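Uncharacterized protein AF0587 (PDB 2Q07) is of unknown function but, as the C-terminal piece of an archaeosine synthase type 1 family protein with a PUA domain, probably binds RNA in tRNA modification. Local coordinates at residues Phe18-Leu22 with Trp103-Phe107; Val100-Leu104 with Val127-Val131; Lys115-His119 with Leu156-Ile160. All coordinates share one frame; numbering follows the deposited sequence.

Contact 1 (Phe18-Leu22 with Trp103-Phe107); sequences FERAL and WLKRF
The backbone bond from L22 N to F18 O, 3.0 Å long, belongs to helix 16-24 and spaces the two residues one turn apart on the side that faces helix 94-111: F18 meets W103, while L22 meets R106 and F107. The two short helical segments run nearly parallel, with axes 10.9 Å apart. The F18 ring lies flat over the five-membered ring of the W103 indole, the planes 6° apart and the centroids separated by 3.7 Å. The stack continues past the phenyl group, because F18 CB sits above the six-membered ring, 3.5 Å from its centroid. The opposite face of the indole is covered near its rim by R106 NE, in a cation-pi arrangement. One turn on from F18, CG of L22 is anti to the backbone N (chi1 -173°), which carries CD1 to 3.5 Å from R106 O and CD2 toward the edge of the indole. F107 slips in edge first, its CZ 4.0 Å from A21 CB and its CE1 at the edge of the F18 ring. With E19 OE1 and R106 NH1 5.6 Å apart, charge attraction across the interface is probably modest; stacking and apolar packing dominate the join.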
# COMPACT_ATOMS: atom_id res chain seq x y z
N PHE A 18 -2.53 6.11 -7.43
CA PHE A 18 -1.52 7.15 -7.34
C PHE A 18 -1.88 8.26 -6.36
O PHE A 18 -1.08 8.62 -5.50
CB PHE A 18 -1.28 7.77 -8.71
CG PHE A 18 -0.24 7.07 -9.53
CD1 PHE A 18 -0.43 6.85 -10.88
CD2 PHE A 18 0.95 6.63 -8.94
CE1 PHE A 18 0.54 6.21 -11.65
CE2 PHE A 18 1.93 5.99 -9.69
CZ PHE A 18 1.72 5.78 -11.06
N GLU A 19 -3.08 8.78 -6.50
CA GLU A 19 -3.53 9.87 -5.65
C GLU A 19 -3.74 9.48 -4.20
O GLU A 19 -3.38 10.24 -3.30
CB GLU A 19 -4.81 10.48 -6.24
CG GLU A 19 -4.53 11.32 -7.50
CD GLU A 19 -5.77 12.00 -8.06
OE1 GLU A 19 -5.60 12.99 -8.80
OE2 GLU A 19 -6.90 11.55 -7.77
N ARG A 20 -4.31 8.31 -3.97
CA ARG A 20 -4.57 7.85 -2.61
C ARG A 20 -3.28 7.46 -1.91
O ARG A 20 -3.10 7.75 -0.72
CB ARG A 20 -5.55 6.68 -2.63
CG ARG A 20 -5.88 6.12 -1.26
CD ARG A 20 -6.42 7.19 -0.34
NE ARG A 20 -6.83 6.62 0.94
CZ ARG A 20 -7.38 7.32 1.92
NH1 ARG A 20 -7.59 8.62 1.78
NH2 ARG A 20 -7.73 6.72 3.04
N ALA A 21 -2.38 6.80 -2.63
CA ALA A 21 -1.12 6.39 -2.03
C ALA A 21 -0.31 7.63 -1.68
O ALA A 21 0.34 7.69 -0.64
CB ALA A 21 -0.33 5.49 -3.00
N LEU A 22 -0.38 8.64 -2.54
CA LEU A 22 0.35 9.88 -2.31
C LEU A 22 -0.11 10.60 -1.05
O LEU A 22 0.70 11.19 -0.34
CB LEU A 22 0.23 10.81 -3.52
CG LEU A 22 1.07 12.09 -3.51
CD1 LEU A 22 2.55 11.77 -3.59
CD2 LEU A 22 0.65 12.96 -4.69
N TRP A 103 5.01 11.10 -11.68
CA TRP A 103 4.56 10.49 -10.44
C TRP A 103 5.68 10.23 -9.44
O TRP A 103 5.52 10.47 -8.24
CB TRP A 103 3.79 9.19 -10.73
CG TRP A 103 2.39 9.50 -11.19
CD1 TRP A 103 1.88 9.32 -12.44
CD2 TRP A 103 1.36 10.14 -10.42
NE1 TRP A 103 0.59 9.82 -12.50
CE2 TRP A 103 0.25 10.33 -11.27
CE3 TRP A 103 1.28 10.58 -9.09
CZ2 TRP A 103 -0.94 10.94 -10.84
CZ3 TRP A 103 0.10 11.18 -8.66
CH2 TRP A 103 -0.99 11.36 -9.54
N LEU A 104 6.83 9.77 -9.94
CA LEU A 104 7.96 9.51 -9.05
C LEU A 104 8.34 10.78 -8.30
O LEU A 104 8.61 10.74 -7.09
CB LEU A 104 9.17 9.00 -9.85
CG LEU A 104 10.47 8.88 -9.03
CD1 LEU A 104 10.30 7.84 -7.91
CD2 LEU A 104 11.63 8.47 -9.94
N LYS A 105 8.35 11.90 -9.02
CA LYS A 105 8.67 13.19 -8.42
C LYS A 105 7.72 13.53 -7.28
O LYS A 105 8.15 14.05 -6.24
CB LYS A 105 8.60 14.33 -9.45
CG LYS A 105 8.97 15.68 -8.82
CD LYS A 105 9.25 16.78 -9.82
CE LYS A 105 7.98 17.42 -10.34
NZ LYS A 105 8.29 18.67 -11.09
N ARG A 106 6.44 13.24 -7.48
CA ARG A 106 5.43 13.50 -6.46
C ARG A 106 5.70 12.77 -5.16
O ARG A 106 5.58 13.35 -4.09
CB ARG A 106 4.05 13.12 -6.99
CG ARG A 106 3.70 13.88 -8.24
CD ARG A 106 2.22 13.93 -8.47
NE ARG A 106 1.92 14.65 -9.70
CZ ARG A 106 0.70 15.03 -10.06
NH1 ARG A 106 -0.33 14.76 -9.27
NH2 ARG A 106 0.52 15.67 -11.21
N PHE A 107 6.08 11.50 -5.25
CA PHE A 107 6.38 10.72 -4.06
C PHE A 107 7.65 11.21 -3.37
O PHE A 107 7.73 11.25 -2.14
CB PHE A 107 6.52 9.24 -4.41
CG PHE A 107 5.20 8.53 -4.58
CD1 PHE A 107 4.81 8.05 -5.83
CD2 PHE A 107 4.36 8.33 -3.50
CE1 PHE A 107 3.61 7.37 -5.99
CE2 PHE A 107 3.14 7.65 -3.65
CZ PHE A 107 2.77 7.17 -4.89

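Contact 2 (Val100-Leu104 with Val127-Val131); sequences VAGWL and VVERV
Apolar side chains do most of the work between A101 and L104 of helix 94-111 and V127 and V131 of helix 123-132. CG1 of V127 is anti to its own N (chi1 166°) and reaches between two partners: V100 CG1 at 3.9 Å and L104 CD2 at 4.0 Å. That same L104 methyl extends the packing to V131, lying 4.1 Å from its CG2, and brushes V128 more distantly. L104 and V131 cross at about a right angle and meet through one branch each, CD2 and CG2. A101, whose small side chain faces the other helix, lets the helices come close, its CB 3.8 Å from R130 CB.

A second group of contacts sets methyls against backbone carbonyls: A101 CB is 3.9 Å from V127 O, while V131 CG2 approaches A101 O to 3.5 Å. V127 O itself receives weak bonds from R130 N and V131 N.

At the border, R130 contributes its CB to the packing and turns its guanidinium to a salt bridge with E94, on the same helix as A101.

The helix axes approach to 8.7 Å at a crossing angle of -56°. Both helices rest on one face of the mixed sheet, V100, L104 and V128 all touching I65, an arrangement characteristic of a layered alpha/beta fold. Helix 123-132 forms the connection of a beta-alpha-beta crossover between parallel strands 115-118 and 138-141.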
# COMPACT_ATOMS: atom_id res chain seq x y z
N VAL A 100 6.08 8.44 -15.95
CA VAL A 100 6.62 7.84 -14.74
C VAL A 100 7.40 8.85 -13.89
O VAL A 100 7.32 8.84 -12.66
CB VAL A 100 7.52 6.62 -15.04
CG1 VAL A 100 8.03 6.03 -13.75
CG2 VAL A 100 6.75 5.56 -15.81
N ALA A 101 8.14 9.73 -14.54
CA ALA A 101 8.91 10.76 -13.84
C ALA A 101 7.96 11.68 -13.06
O ALA A 101 8.23 12.05 -11.92
CB ALA A 101 9.72 11.59 -14.84
N GLY A 102 6.84 12.04 -13.69
CA GLY A 102 5.87 12.91 -13.05
C GLY A 102 5.41 12.37 -11.71
O GLY A 102 5.42 13.10 -10.71
N TRP A 103 5.01 11.10 -11.68
CA TRP A 103 4.56 10.49 -10.44
C TRP A 103 5.68 10.23 -9.44
O TRP A 103 5.52 10.47 -8.24
CB TRP A 103 3.79 9.19 -10.73
CG TRP A 103 2.39 9.50 -11.19
CD1 TRP A 103 1.88 9.32 -12.44
CD2 TRP A 103 1.36 10.14 -10.42
NE1 TRP A 103 0.59 9.82 -12.50
CE2 TRP A 103 0.25 10.33 -11.27
CE3 TRP A 103 1.28 10.58 -9.09
CZ2 TRP A 103 -0.94 10.94 -10.84
CZ3 TRP A 103 0.10 11.18 -8.66
CH2 TRP A 103 -0.99 11.36 -9.54
N LEU A 104 6.83 9.77 -9.94
CA LEU A 104 7.96 9.51 -9.05
C LEU A 104 8.34 10.78 -8.30
O LEU A 104 8.61 10.74 -7.09
CB LEU A 104 9.17 9.00 -9.85
CG LEU A 104 10.47 8.88 -9.03
CD1 LEU A 104 10.30 7.84 -7.91
CD2 LEU A 104 11.63 8.47 -9.94
N VAL A 127 14.49 7.98 -16.26
CA VAL A 127 13.33 8.44 -15.50
C VAL A 127 13.83 9.31 -14.35
O VAL A 127 13.38 10.45 -14.18
CB VAL A 127 12.53 7.23 -14.93
CG1 VAL A 127 11.54 7.71 -13.88
CG2 VAL A 127 11.79 6.51 -16.07
N VAL A 128 14.77 8.78 -13.57
CA VAL A 128 15.33 9.50 -12.43
C VAL A 128 16.01 10.80 -12.86
O VAL A 128 15.87 11.85 -12.22
CB VAL A 128 16.34 8.61 -11.68
CG1 VAL A 128 16.90 9.34 -10.47
CG2 VAL A 128 15.66 7.31 -11.26
N GLU A 129 16.75 10.73 -13.96
CA GLU A 129 17.44 11.91 -14.46
C GLU A 129 16.47 13.05 -14.70
O GLU A 129 16.79 14.21 -14.44
CB GLU A 129 18.21 11.57 -15.74
CG GLU A 129 19.57 10.94 -15.46
CD GLU A 129 20.20 10.33 -16.68
OE1 GLU A 129 20.18 10.97 -17.75
OE2 GLU A 129 20.73 9.20 -16.58
N ARG A 130 15.26 12.73 -15.16
CA ARG A 130 14.24 13.74 -15.40
C ARG A 130 13.85 14.43 -14.10
O ARG A 130 13.66 15.64 -14.06
CB ARG A 130 12.99 13.12 -16.01
CG ARG A 130 13.10 12.69 -17.46
CD ARG A 130 13.27 13.90 -18.40
NE ARG A 130 12.86 13.57 -19.76
CZ ARG A 130 11.60 13.48 -20.17
NH1 ARG A 130 10.61 13.71 -19.32
NH2 ARG A 130 11.32 13.16 -21.43
N VAL A 131 13.70 13.64 -13.04
CA VAL A 131 13.30 14.15 -11.73
C VAL A 131 14.41 14.90 -10.99
O VAL A 131 14.15 15.91 -10.33
CB VAL A 131 12.82 13.01 -10.81
CG1 VAL A 131 12.36 13.58 -9.48
CG2 VAL A 131 11.69 12.22 -11.48

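Contact 3 (Lys115-His119 with Leu156-Ile160); sequences KVVAH and LKQEI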
# COMPACT_ATOMS: atom_id res chain seq x y z
N LYS A 115 17.77 13.13 0.35
CA LYS A 115 18.63 12.42 -0.58
C LYS A 115 17.91 11.26 -1.27
O LYS A 115 17.14 10.53 -0.65
CB LYS A 115 19.87 11.90 0.14
CG LYS A 115 20.97 11.43 -0.81
CD LYS A 115 21.18 9.94 -0.71
CE LYS A 115 21.95 9.57 0.54
NZ LYS A 115 23.39 9.93 0.40
N VAL A 116 18.17 11.12 -2.57
CA VAL A 116 17.58 10.06 -3.38
C VAL A 116 18.72 9.20 -3.93
O VAL A 116 19.58 9.70 -4.66
CB VAL A 116 16.79 10.66 -4.59
CG1 VAL A 116 16.29 9.54 -5.51
CG2 VAL A 116 15.64 11.51 -4.11
N VAL A 117 18.76 7.92 -3.55
CA VAL A 117 19.77 7.01 -4.05
C VAL A 117 19.14 6.17 -5.16
O VAL A 117 18.34 5.27 -4.90
CB VAL A 117 20.29 6.04 -2.97
CG1 VAL A 117 21.38 5.19 -3.55
CG2 VAL A 117 20.79 6.81 -1.77
N ALA A 118 19.52 6.46 -6.40
CA ALA A 118 18.98 5.75 -7.55
C ALA A 118 19.77 4.47 -7.87
O ALA A 118 20.77 4.52 -8.57
CB ALA A 118 18.97 6.66 -8.77
N HIS A 119 19.31 3.34 -7.35
CA HIS A 119 20.00 2.09 -7.62
C HIS A 119 19.33 1.38 -8.78
O HIS A 119 18.70 0.34 -8.63
CB HIS A 119 19.99 1.18 -6.40
CG HIS A 119 21.09 0.16 -6.42
ND1 HIS A 119 22.42 0.49 -6.23
CD2 HIS A 119 21.07 -1.17 -6.64
CE1 HIS A 119 23.16 -0.59 -6.35
NE2 HIS A 119 22.37 -1.61 -6.60
N LEU A 156 26.47 1.39 -3.05
CA LEU A 156 25.21 1.51 -2.35
C LEU A 156 25.44 1.60 -0.84
O LEU A 156 24.90 2.48 -0.18
CB LEU A 156 24.29 0.33 -2.67
CG LEU A 156 22.90 0.42 -2.03
CD1 LEU A 156 22.25 1.75 -2.40
CD2 LEU A 156 22.04 -0.74 -2.50
N LYS A 157 26.24 0.69 -0.29
CA LYS A 157 26.52 0.72 1.14
C LYS A 157 27.08 2.07 1.57
O LYS A 157 26.76 2.59 2.64
CB LYS A 157 27.53 -0.37 1.51
CG LYS A 157 27.00 -1.78 1.43
CD LYS A 157 28.09 -2.77 1.80
CE LYS A 157 27.60 -4.20 1.71
NZ LYS A 157 28.72 -5.14 1.97
N GLN A 158 27.92 2.64 0.73
CA GLN A 158 28.54 3.91 1.07
C GLN A 158 27.58 5.09 1.06
O GLN A 158 27.94 6.17 1.52
CB GLN A 158 29.76 4.14 0.19
CG GLN A 158 30.96 3.36 0.72
CD GLN A 158 32.16 3.35 -0.20
OE1 GLN A 158 32.49 4.35 -0.84
NE2 GLN A 158 32.85 2.21 -0.25
N GLU A 159 26.37 4.88 0.55
CA GLU A 159 25.35 5.93 0.48
C GLU A 159 24.22 5.75 1.50
O GLU A 159 23.61 6.73 1.91
CB GLU A 159 24.70 5.99 -0.90
CG GLU A 159 25.58 6.47 -2.05
CD GLU A 159 26.21 7.82 -1.80
OE1 GLU A 159 25.57 8.67 -1.13
OE2 GLU A 159 27.33 8.04 -2.28
N ILE A 160 23.92 4.51 1.89
CA ILE A 160 22.80 4.27 2.81
C ILE A 160 23.14 3.54 4.11
O ILE A 160 22.23 3.17 4.86
CB ILE A 160 21.66 3.47 2.11
CG1 ILE A 160 22.12 2.05 1.79
CG2 ILE A 160 21.23 4.18 0.83
CD1 ILE A 160 21.01 1.13 1.29
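L156 packs on V117 and H119 where helix 150-160 covers strand 115-118, a helix-on-sheet layer of an alpha/beta/alpha sandwich; strand and helix segments run nearly antiparallel. The L156 side chain can be followed outward. Its CB lies 4.0 Å from H119 CE1 and equally near ND1. CG, anti to the backbone N, then divides the branches between two neighbours. CD1 packs against V117 CG1 at 3.7 Å, whereas CD2 stands over the centre of the imidazole face, 4.0 Å from the ring centroid and 9° off its normal, in a CH-pi contact. The ring is held at both nitrogens by hydrogen bonds, ND1 with T142 OG1 and NE2 with V147 O, which fix its rotation and present this face to the leucine. Back within the strand, the other V117 branch, CG2, meets I160 CG2 at 3.7 Å and also touches E159 CB. Beyond these carbons the interface turns ionic. The K115 chain curves through bends at chi2, chi3 and chi4 toward the helix, bringing its ammonium to E159, whose own chain bends at chi2. In this salt bridge K115 NZ donates to E159 OE1 at 2.9 Å, the nitrogen lying almost in line with the CD-OE1 bond.

All three contacts belong to the DUF5591 part of the chain. Contacts 1 and 2 share W103 and L104 and lie 11 Å apart between centres; helix 94-111 sends W103 to one neighbouring helix and L104 to another. They also touch directly, K105 CB of contact 1 being 3.8 Å from V131 CG1 of contact 2. Contact 3 lies across the sheet, about 17 Å from contact 2 between centres. Strand 115-118 joins them: V117 faces helix 150-160, while A118 CB packs on V128 CG1 at 3.8 Å. Contacts 1 and 3, about 21 Å apart between centres, do not touch. Contacts 1 and 2 join neighbouring helices on one face of the sheet, and contact 3 seats helix 150-160 on the other.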